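Local structure of beta-1,3-glucanosyltransferase (Rhizomucor miehei CAU432, 4WTP) at residues G33-Y42 against L62-F72; A73-L84 against E109-N120. The protein belongs to glycosyl hydrolase family 17, whose carbohydrate-active enzymes are built on a beta/alpha barrel. One frame throughout, in Å; residues are numbered along the deposited sequence.

Contact 1: residues G33-Y42 against L62-F72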
loop_
_atom_site.group_PDB
_atom_site.type_symbol
_atom_site.label_atom_id
_atom_site.label_comp_id
_atom_site.label_asym_id
_atom_site.label_seq_id
_atom_site.Cartn_x
_atom_site.Cartn_y
_atom_site.Cartn_z
ATOM N N GLY A 33 17.650 9.480 7.542
ATOM C CA GLY A 33 17.136 8.117 7.251
ATOM C C GLY A 33 15.866 8.168 6.411
ATOM O O GLY A 33 14.901 7.483 6.718
ATOM N N SER A 34 15.869 8.943 5.331
ATOM C CA SER A 34 14.667 9.037 4.487
ATOM C C SER A 34 14.614 7.947 3.403
ATOM O O SER A 34 13.812 8.007 2.476
ATOM C CB SER A 34 14.540 10.427 3.877
ATOM O OG SER A 34 14.420 11.389 4.905
ATOM N N GLN A 35 15.481 6.943 3.542
ATOM C CA GLN A 35 15.336 5.695 2.802
ATOM C C GLN A 35 14.997 4.533 3.732
ATOM O O GLN A 35 15.026 3.382 3.299
ATOM C CB GLN A 35 16.596 5.363 2.009
ATOM C CG GLN A 35 16.898 6.280 0.830
ATOM C CD GLN A 35 17.824 5.631 -0.176
ATOM O OE1 GLN A 35 17.388 5.212 -1.243
ATOM N NE2 GLN A 35 19.108 5.526 0.167
ATOM N N THR A 36 14.633 4.831 4.989
ATOM C CA THR A 36 14.244 3.753 5.907
ATOM C C THR A 36 13.052 2.991 5.327
ATOM O O THR A 36 13.042 1.759 5.359
ATOM C CB THR A 36 13.913 4.260 7.304
ATOM O OG1 THR A 36 15.109 4.780 7.888
ATOM C CG2 THR A 36 13.440 3.144 8.201
ATOM N N PHE A 37 12.056 3.705 4.813
ATOM C CA PHE A 37 10.979 3.036 4.073
ATOM C C PHE A 37 11.086 3.365 2.606
ATOM O O PHE A 37 11.193 4.540 2.240
ATOM C CB PHE A 37 9.612 3.543 4.537
ATOM C CG PHE A 37 9.272 3.211 5.961
ATOM C CD1 PHE A 37 8.636 2.016 6.309
ATOM C CD2 PHE A 37 9.517 4.151 6.971
ATOM C CE1 PHE A 37 8.311 1.758 7.625
ATOM C CE2 PHE A 37 9.173 3.899 8.286
ATOM C CZ PHE A 37 8.583 2.690 8.613
ATOM N N TYR A 38 10.983 2.351 1.748
ATOM C CA TYR A 38 10.803 2.602 0.326
ATOM C C TYR A 38 9.558 3.504 0.141
ATOM O O TYR A 38 9.574 4.486 -0.618
ATOM C CB TYR A 38 10.641 1.277 -0.432
ATOM C CG TYR A 38 10.227 1.476 -1.865
ATOM C CD1 TYR A 38 11.168 1.789 -2.843
ATOM C CD2 TYR A 38 8.889 1.337 -2.251
ATOM C CE1 TYR A 38 10.783 1.979 -4.155
ATOM C CE2 TYR A 38 8.510 1.525 -3.566
ATOM C CZ TYR A 38 9.456 1.848 -4.515
ATOM O OH TYR A 38 9.062 2.032 -5.829
ATOM N N GLY A 39 8.476 3.166 0.831
ATOM C CA GLY A 39 7.300 4.027 0.859
ATOM C C GLY A 39 6.362 3.583 1.947
ATOM O O GLY A 39 6.549 2.515 2.522
ATOM N N ILE A 40 5.369 4.415 2.257
ATOM C CA ILE A 40 4.428 4.107 3.340
ATOM C C ILE A 40 2.996 4.345 2.870
ATOM O O ILE A 40 2.672 5.373 2.224
ATOM C CB ILE A 40 4.718 4.966 4.599
ATOM C CG1 ILE A 40 6.157 4.825 5.080
ATOM C CG2 ILE A 40 3.855 4.520 5.753
ATOM C CD1 ILE A 40 6.531 5.798 6.178
ATOM N N ASN A 41 2.129 3.382 3.193
ATOM C CA ASN A 41 0.721 3.490 2.927
ATOM C C ASN A 41 0.081 4.574 3.790
ATOM O O ASN A 41 0.351 4.639 4.992
ATOM C CB ASN A 41 0.043 2.149 3.174
ATOM C CG ASN A 41 0.379 1.148 2.079
ATOM O OD1 ASN A 41 0.124 1.390 0.891
ATOM N ND2 ASN A 41 0.989 0.048 2.455
ATOM N N TYR A 42 -0.769 5.388 3.176
ATOM C CA TYR A 42 -1.376 6.525 3.843
ATOM C C TYR A 42 -2.879 6.447 3.756
ATOM O O TYR A 42 -3.448 6.634 2.683
ATOM C CB TYR A 42 -0.826 7.829 3.226
ATOM C CG TYR A 42 -1.480 9.074 3.756
ATOM C CD1 TYR A 42 -1.178 9.538 5.028
ATOM C CD2 TYR A 42 -2.427 9.767 2.996
ATOM C CE1 TYR A 42 -1.774 10.682 5.530
ATOM C CE2 TYR A 42 -3.035 10.925 3.476
ATOM C CZ TYR A 42 -2.685 11.387 4.740
ATOM O OH TYR A 42 -3.271 12.526 5.247
ATOM N N LEU A 62 6.313 12.244 8.034
ATOM C CA LEU A 62 6.870 11.022 7.424
ATOM C C LEU A 62 8.204 11.236 6.704
ATOM O O LEU A 62 9.016 10.310 6.571
ATOM C CB LEU A 62 5.881 10.410 6.423
ATOM C CG LEU A 62 4.541 9.997 7.006
ATOM C CD1 LEU A 62 3.643 9.472 5.893
ATOM C CD2 LEU A 62 4.659 8.940 8.107
ATOM N N LYS A 63 8.468 12.488 6.302
ATOM C CA LYS A 63 9.620 12.823 5.475
ATOM C C LYS A 63 10.988 12.408 6.030
ATOM O O LYS A 63 11.864 12.047 5.252
ATOM C CB LYS A 63 9.554 14.317 5.129
ATOM C CG LYS A 63 10.474 14.737 4.012
ATOM C CD LYS A 63 10.061 16.097 3.459
ATOM C CE LYS A 63 11.154 16.652 2.576
ATOM N NZ LYS A 63 10.651 17.911 1.991
ATOM N N PRO A 64 11.194 12.444 7.379
ATOM C CA PRO A 64 12.460 11.924 7.886
ATOM C C PRO A 64 12.660 10.425 7.737
ATOM O O PRO A 64 13.774 9.968 7.932
ATOM C CB PRO A 64 12.430 12.292 9.386
ATOM C CG PRO A 64 11.462 13.432 9.458
ATOM C CD PRO A 64 10.408 13.122 8.437
ATOM N N TYR A 65 11.596 9.709 7.364
ATOM C CA TYR A 65 11.644 8.240 7.280
ATOM C C TYR A 65 11.481 7.707 5.867
ATOM O O TYR A 65 11.850 6.566 5.607
ATOM C CB TYR A 65 10.570 7.629 8.197
ATOM C CG TYR A 65 10.661 8.166 9.628
ATOM C CD1 TYR A 65 11.738 7.832 10.449
ATOM C CD2 TYR A 65 9.653 8.961 10.137
ATOM C CE1 TYR A 65 11.824 8.311 11.736
ATOM C CE2 TYR A 65 9.730 9.478 11.429
ATOM C CZ TYR A 65 10.815 9.118 12.221
ATOM O OH TYR A 65 10.946 9.587 13.504
ATOM N N THR A 66 10.935 8.505 4.949
ATOM C CA THR A 66 10.633 7.996 3.612
ATOM C C THR A 66 10.471 9.185 2.666
ATOM O O THR A 66 10.223 10.315 3.110
ATOM C CB THR A 66 9.306 7.180 3.624
ATOM O OG1 THR A 66 9.184 6.512 2.382
ATOM C CG2 THR A 66 8.077 8.078 3.817
ATOM N N ASN A 67 10.546 8.933 1.371
ATOM C CA ASN A 67 10.228 9.964 0.406
ATOM C C ASN A 67 9.030 9.601 -0.447
ATOM O O ASN A 67 8.803 10.244 -1.477
ATOM C CB ASN A 67 11.417 10.267 -0.527
ATOM C CG ASN A 67 11.353 11.668 -1.084
ATOM O OD1 ASN A 67 11.132 12.608 -0.338
ATOM N ND2 ASN A 67 11.517 11.805 -2.396
ATOM N N ARG A 68 8.218 8.629 -0.022
ATOM C CA ARG A 68 7.163 8.094 -0.907
ATOM C C ARG A 68 5.957 7.636 -0.114
ATOM O O ARG A 68 6.110 6.997 0.938
ATOM C CB ARG A 68 7.733 6.927 -1.704
ATOM C CG ARG A 68 6.765 6.266 -2.636
ATOM C CD ARG A 68 7.437 5.143 -3.405
ATOM N NE ARG A 68 8.357 5.624 -4.442
ATOM C CZ ARG A 68 9.690 5.540 -4.384
ATOM N NH1 ARG A 68 10.420 5.952 -5.412
ATOM N NH2 ARG A 68 10.306 5.089 -3.292
ATOM N N VAL A 69 4.758 7.966 -0.601
ATOM C CA VAL A 69 3.515 7.536 0.032
ATOM C C VAL A 69 2.630 6.827 -0.973
ATOM O O VAL A 69 2.892 6.841 -2.192
ATOM C CB VAL A 69 2.734 8.693 0.710
ATOM C CG1 VAL A 69 3.579 9.359 1.774
ATOM C CG2 VAL A 69 2.311 9.699 -0.351
ATOM N N ARG A 70 1.583 6.176 -0.491
ATOM C CA ARG A 70 0.638 5.515 -1.349
ATOM C C ARG A 70 -0.772 5.795 -0.875
ATOM O O ARG A 70 -1.052 5.671 0.323
ATOM C CB ARG A 70 0.871 3.996 -1.385
ATOM C CG ARG A 70 -0.122 3.162 -2.201
ATOM C CD ARG A 70 -1.392 2.810 -1.409
ATOM N NE ARG A 70 -2.254 1.886 -2.136
ATOM C CZ ARG A 70 -2.158 0.562 -2.069
ATOM N NH1 ARG A 70 -3.001 -0.201 -2.766
ATOM N NH2 ARG A 70 -1.225 -0.012 -1.314
ATOM N N THR A 71 -1.639 6.166 -1.813
ATOM C CA THR A 71 -3.078 6.358 -1.553
ATOM C C THR A 71 -3.886 5.225 -2.133
ATOM O O THR A 71 -3.473 4.595 -3.092
ATOM C CB THR A 71 -3.553 7.723 -2.115
ATOM O OG1 THR A 71 -3.078 7.877 -3.461
ATOM C CG2 THR A 71 -2.986 8.845 -1.269
ATOM N N PHE A 72 -5.062 4.967 -1.527
ATOM C CA PHE A 72 -5.863 3.804 -1.878
ATOM C C PHE A 72 -6.972 4.001 -2.924
ATOM O O PHE A 72 -7.406 3.029 -3.542
ATOM C CB PHE A 72 -6.455 3.130 -0.620
ATOM C CG PHE A 72 -5.424 2.388 0.196
ATOM C CD1 PHE A 72 -5.093 1.087 -0.117
ATOM C CD2 PHE A 72 -4.746 3.027 1.225
ATOM C CE1 PHE A 72 -4.117 0.405 0.624
ATOM C CE2 PHE A 72 -3.775 2.364 1.969
ATOM C CZ PHE A 72 -3.470 1.051 1.666
HETATM O O HOH W 1 16.154 11.256 9.292
HETATM O O HOH W 2 11.400 6.682 -0.194
HETATM O O HOH W 3 -5.565 6.367 0.988
#
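I40 pairs with V69 and N41 with R70 where the first two parallel strands of a beta/alpha barrel, 39-41 and 68-71, run together as the ends of a beta-alpha-beta unit whose crossover is helix 52-62. I40, N41, V69 and R70 are all buried here, and I40 CD1 fits against T66 CG2 (3.6 Å). I40 N donates to R68 O (3.0 Å) and Y42 N to R70 O (2.9 Å), with a weak bond from R70 N to I40 O between them. N41 and R70 point the same way side by side, and the bend of the arginine chain at chi2 brings NH2 to 2.9 Å from N41 OD1, the amide and guanidinium planes turned by 49°. N41 ND2 is taken up by S222 O.

R68 grips Y38 twice. Its bend at chi3 (-73°) lays the guanidinium flat over one ring face, planes 16° apart and centres 4.1 Å apart, while NH2 reaches Y38 O at 2.8 Å; D126 forms a salt bridge with NE.

The other end is looser and faces solvent. There the beta turn G33-T36 meets the backbone of K63-Y65: S34 OG donates to K63 O in the carbonyl plane (2.7 Å), a water spans G33 N and P64 O, and just beyond the turn F37 N donates to Y65 O. Between the two ends, T66 OG1 donates to F37 O at 2.8 Å, coming from above the carbonyl plane.

Contact 2: residues A73-L84 against E109-N120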
loop_
_atom_site.group_PDB
_atom_site.type_symbol
_atom_site.label_atom_id
_atom_site.label_comp_id
_atom_site.label_asym_id
_atom_site.label_seq_id
_atom_site.Cartn_x
_atom_site.Cartn_y
_atom_site.Cartn_z
ATOM N N ALA A 73 -7.388 5.252 -3.127
ATOM C CA ALA A 73 -8.506 5.538 -4.024
ATOM C C ALA A 73 -8.220 6.832 -4.778
ATOM O O ALA A 73 -7.488 7.679 -4.288
ATOM C CB ALA A 73 -9.834 5.645 -3.265
ATOM N N LEU A 74 -8.802 6.974 -5.973
ATOM C CA LEU A 74 -8.638 8.214 -6.729
ATOM C C LEU A 74 -9.709 9.218 -6.349
ATOM O O LEU A 74 -9.356 10.333 -5.978
ATOM C CB LEU A 74 -8.695 7.962 -8.236
ATOM C CG LEU A 74 -7.622 7.035 -8.812
ATOM C CD1 LEU A 74 -7.875 6.853 -10.303
ATOM C CD2 LEU A 74 -6.205 7.526 -8.571
ATOM N N SER A 75 -10.983 8.809 -6.429
ATOM C CA SER A 75 -12.088 9.759 -6.273
ATOM C C SER A 75 -12.433 10.083 -4.816
ATOM O O SER A 75 -12.786 11.210 -4.496
ATOM C CB SER A 75 -13.304 9.267 -7.049
ATOM O OG SER A 75 -13.679 7.940 -6.706
ATOM N N VAL A 76 -12.362 9.086 -3.947
ATOM C CA VAL A 76 -12.690 9.275 -2.536
ATOM C C VAL A 76 -11.904 10.429 -1.897
ATOM O O VAL A 76 -10.674 10.408 -1.864
ATOM C CB VAL A 76 -12.425 7.983 -1.740
ATOM C CG1 VAL A 76 -12.645 8.237 -0.263
ATOM C CG2 VAL A 76 -13.313 6.836 -2.213
ATOM N N CYS A 77 -12.618 11.442 -1.409
ATOM C CA CYS A 77 -12.012 12.628 -0.770
ATOM C C CYS A 77 -11.163 13.512 -1.686
ATOM O O CYS A 77 -10.388 14.354 -1.215
ATOM C CB CYS A 77 -11.182 12.268 0.498
ATOM S SG CYS A 77 -11.907 12.087 2.170
ATOM N N ASN A 78 -11.285 13.282 -2.999
ATOM C CA ASN A 78 -10.359 13.906 -3.980
ATOM C C ASN A 78 -8.889 13.718 -3.570
ATOM O O ASN A 78 -8.047 14.594 -3.772
ATOM C CB ASN A 78 -10.685 15.400 -4.152
ATOM C CG ASN A 78 -10.094 15.987 -5.422
ATOM O OD1 ASN A 78 -9.971 15.298 -6.426
ATOM N ND2 ASN A 78 -9.749 17.269 -5.385
ATOM N N GLN A 79 -8.599 12.558 -2.964
ATOM C CA GLN A 79 -7.334 12.343 -2.276
ATOM C C GLN A 79 -6.131 12.250 -3.218
ATOM O O GLN A 79 -5.044 12.658 -2.838
ATOM C CB GLN A 79 -7.404 11.108 -1.363
ATOM C CG GLN A 79 -7.421 9.779 -2.114
ATOM C CD GLN A 79 -7.690 8.592 -1.195
ATOM O OE1 GLN A 79 -6.781 7.810 -0.905
ATOM N NE2 GLN A 79 -8.934 8.446 -0.737
ATOM N N ALA A 80 -6.358 11.732 -4.426
ATOM C CA ALA A 80 -5.240 11.644 -5.380
ATOM C C ALA A 80 -4.721 13.033 -5.804
ATOM O O ALA A 80 -3.521 13.286 -5.784
ATOM C CB ALA A 80 -5.601 10.789 -6.575
ATOM N N SER A 81 -5.635 13.931 -6.177
ATOM C CA SER A 81 -5.245 15.313 -6.543
ATOM C C SER A 81 -4.577 16.064 -5.380
ATOM O O SER A 81 -3.507 16.689 -5.539
ATOM C CB SER A 81 -6.465 16.105 -7.030
ATOM O OG SER A 81 -6.133 17.460 -7.338
ATOM N N LEU A 82 -5.148 15.916 -4.181
ATOM C CA LEU A 82 -4.538 16.518 -2.983
ATOM C C LEU A 82 -3.148 15.958 -2.663
ATOM O O LEU A 82 -2.197 16.713 -2.411
ATOM C CB LEU A 82 -5.446 16.356 -1.764
ATOM C CG LEU A 82 -6.331 17.547 -1.385
ATOM C CD1 LEU A 82 -7.113 18.067 -2.580
ATOM C CD2 LEU A 82 -7.247 17.186 -0.229
ATOM N N ALA A 83 -3.021 14.624 -2.733
ATOM C CA ALA A 83 -1.739 13.984 -2.421
ATOM C C ALA A 83 -0.640 14.277 -3.456
ATOM O O ALA A 83 0.533 14.419 -3.120
ATOM C CB ALA A 83 -1.945 12.491 -2.250
ATOM N N LEU A 84 -1.058 14.421 -4.724
ATOM C CA LEU A 84 -0.125 14.840 -5.787
ATOM C C LEU A 84 0.464 16.235 -5.468
ATOM O O LEU A 84 1.660 16.443 -5.564
ATOM C CB LEU A 84 -0.816 14.814 -7.171
ATOM C CG LEU A 84 -0.995 13.409 -7.771
ATOM C CD1 LEU A 84 -2.077 13.385 -8.851
ATOM C CD2 LEU A 84 0.341 12.909 -8.319
ATOM N N GLU A 109 -13.888 5.128 -11.269
ATOM C CA GLU A 109 -12.441 5.311 -10.990
ATOM C C GLU A 109 -11.696 5.579 -12.298
ATOM O O GLU A 109 -10.734 6.362 -12.293
ATOM C CB GLU A 109 -11.819 4.126 -10.227
ATOM C CG GLU A 109 -12.221 4.058 -8.759
ATOM C CD GLU A 109 -11.488 5.093 -7.907
ATOM O OE1 GLU A 109 -10.426 4.797 -7.301
ATOM O OE2 GLU A 109 -11.969 6.242 -7.843
ATOM N N MET A 110 -12.117 4.941 -13.391
ATOM C CA MET A 110 -11.503 5.231 -14.689
ATOM C C MET A 110 -11.667 6.696 -15.107
ATOM O O MET A 110 -10.728 7.348 -15.609
ATOM C CB MET A 110 -12.071 4.310 -15.740
ATOM C CG MET A 110 -11.534 4.522 -17.134
ATOM S SD MET A 110 -12.054 3.300 -18.364
ATOM C CE MET A 110 -13.515 4.063 -19.080
ATOM N N ASN A 111 -12.874 7.220 -14.911
ATOM C CA ASN A 111 -13.125 8.643 -15.160
ATOM C C ASN A 111 -12.324 9.539 -14.229
ATOM O O ASN A 111 -11.818 10.604 -14.640
ATOM C CB ASN A 111 -14.626 8.956 -15.034
ATOM C CG ASN A 111 -15.454 8.274 -16.102
ATOM O OD1 ASN A 111 -15.007 8.103 -17.240
ATOM N ND2 ASN A 111 -16.679 7.883 -15.744
ATOM N N ALA A 112 -12.206 9.150 -12.965
ATOM C CA ALA A 112 -11.396 9.915 -12.012
ATOM C C ALA A 112 -9.944 9.966 -12.481
ATOM O O ALA A 112 -9.284 11.016 -12.359
ATOM C CB ALA A 112 -11.453 9.294 -10.625
ATOM N N LEU A 113 -9.463 8.853 -13.034
ATOM C CA LEU A 113 -8.111 8.774 -13.539
ATOM C C LEU A 113 -7.981 9.741 -14.722
ATOM O O LEU A 113 -6.997 10.484 -14.821
ATOM C CB LEU A 113 -7.813 7.351 -13.984
ATOM C CG LEU A 113 -6.429 7.177 -14.623
ATOM C CD1 LEU A 113 -5.275 7.619 -13.727
ATOM C CD2 LEU A 113 -6.206 5.737 -15.048
ATOM N N LYS A 114 -8.935 9.694 -15.656
ATOM C CA LYS A 114 -8.921 10.610 -16.804
ATOM C C LYS A 114 -8.870 12.056 -16.326
ATOM O O LYS A 114 -8.146 12.860 -16.908
ATOM C CB LYS A 114 -10.130 10.353 -17.723
ATOM C CG LYS A 114 -9.986 9.079 -18.542
ATOM C CD LYS A 114 -11.247 8.718 -19.311
ATOM C CE LYS A 114 -11.043 7.431 -20.097
ATOM N NZ LYS A 114 -12.331 6.938 -20.660
ATOM N N ASN A 115 -9.631 12.385 -15.302
ATOM C CA ASN A 115 -9.600 13.736 -14.728
ATOM C C ASN A 115 -8.255 14.127 -14.165
ATOM O O ASN A 115 -7.763 15.232 -14.406
ATOM C CB ASN A 115 -10.643 13.896 -13.623
ATOM C CG ASN A 115 -12.065 13.967 -14.149
ATOM O OD1 ASN A 115 -12.302 14.247 -15.324
ATOM N ND2 ASN A 115 -13.027 13.679 -13.275
ATOM N N ILE A 116 -7.636 13.209 -13.424
ATOM C CA ILE A 116 -6.308 13.454 -12.903
ATOM C C ILE A 116 -5.342 13.685 -14.065
ATOM O O ILE A 116 -4.490 14.611 -14.004
ATOM C CB ILE A 116 -5.855 12.283 -12.003
ATOM C CG1 ILE A 116 -6.559 12.405 -10.652
ATOM C CG2 ILE A 116 -4.344 12.291 -11.820
ATOM C CD1 ILE A 116 -6.742 11.088 -9.959
ATOM N N LEU A 117 -5.441 12.864 -15.102
ATOM C CA LEU A 117 -4.525 13.011 -16.228
ATOM C C LEU A 117 -4.694 14.386 -16.944
ATOM O O LEU A 117 -3.746 14.902 -17.561
ATOM C CB LEU A 117 -4.650 11.823 -17.211
ATOM C CG LEU A 117 -4.239 10.460 -16.624
ATOM C CD1 LEU A 117 -4.552 9.331 -17.601
ATOM C CD2 LEU A 117 -2.769 10.457 -16.225
ATOM N N ALA A 118 -5.893 14.953 -16.864
ATOM C CA ALA A 118 -6.196 16.257 -17.500
ATOM C C ALA A 118 -5.859 17.425 -16.591
ATOM O O ALA A 118 -5.609 18.539 -17.062
ATOM C CB ALA A 118 -7.668 16.303 -17.899
ATOM N N ASN A 119 -5.937 17.202 -15.287
ATOM C CA ASN A 119 -5.954 18.293 -14.328
ATOM C C ASN A 119 -4.697 18.452 -13.466
ATOM O O ASN A 119 -4.549 19.470 -12.786
ATOM C CB ASN A 119 -7.138 18.144 -13.352
ATOM C CG ASN A 119 -8.503 18.063 -14.032
ATOM O OD1 ASN A 119 -8.712 18.584 -15.124
ATOM N ND2 ASN A 119 -9.468 17.465 -13.332
ATOM N N ASN A 120 -3.847 17.425 -13.469
ATOM C CA ASN A 120 -2.703 17.328 -12.579
ATOM C C ASN A 120 -1.420 16.949 -13.254
ATOM O O ASN A 120 -1.386 16.172 -14.213
ATOM C CB ASN A 120 -2.987 16.281 -11.484
ATOM C CG ASN A 120 -4.185 16.633 -10.606
ATOM O OD1 ASN A 120 -5.312 16.295 -10.943
ATOM N ND2 ASN A 120 -3.948 17.331 -9.504
HETATM O O HOH W 4 -2.369 18.313 -7.469
#
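E109 turns its carboxylate onto the backbone of L74 and S75, so that its two oxygens fork across consecutive N-H groups. OE1 receives L74 N at 3.0 Å in an almost straight bond (174°), and OE2 receives S75 N at 3.1 Å; both use the syn lone pair, the one facing the other oxygen. S75 OG comes to OE2 from the anti side at 2.7 Å, lying 31° out of the carboxylate plane. The serine hydroxyl can do so because it sits between its own backbone N and carbonyl carbon (chi1 54°), turned back toward the acid. W99 N also donates to OE1, and four donors round a buried carboxylate would fix its rotation and probably stabilise its charge.

Beside this polar grip, L74 points at helix 104-119 and lies on its surface, aslant to both L113 and I116. Its CB rests on A112 CB, while the two methyls part: CD1 lies 3.7 Å from L113 CB and CD2 meets I116 CD1. I116 points at 73-84 and divides its branches: CD1 against A80 CB (3.6 Å), CG2 against CD1 of L84 (3.9 Å), whose side chain also runs aslant to it.

At the far end N120, just past the helix, turns its amide to S81: ND2 donates to S81 OG at 3.1 Å, with the oxygen close to the amide plane. A water that donates to S81 O also takes a weak bond from the same nitrogen. Apolar side chains of the 73-78 loop and helix 79-90 packed on helix 104-119, the two helices flanking strand 93-98 in the chain, are the neighbouring-helix packing of the outer layer of a beta/alpha barrel.

How the contacts relate
From the N terminus, the chain runs through strand 39-41 and helix 52-62 before strand 68-71 returns to close contact 1, a loop of one beta-alpha-beta unit. Contact 2 opens at once, at 73-84, and closes after strand 93-98 when helix 104-119 comes alongside helix 79-90. The two are therefore in series, neither nested nor crossed: contact 1 joins strands of the barrel wall, contact 2 joins the strand-to-helix loop and helix 79-90 to helix 104-119, outside that wall. They touch where strand leads into helix, T71 CG2 lying 3.9 Å from A83 CB and F72 N making a weak bond to Q79 OE1. The disulfide C49-C77 ties the start of contact 2 back into the chain enclosed by contact 1.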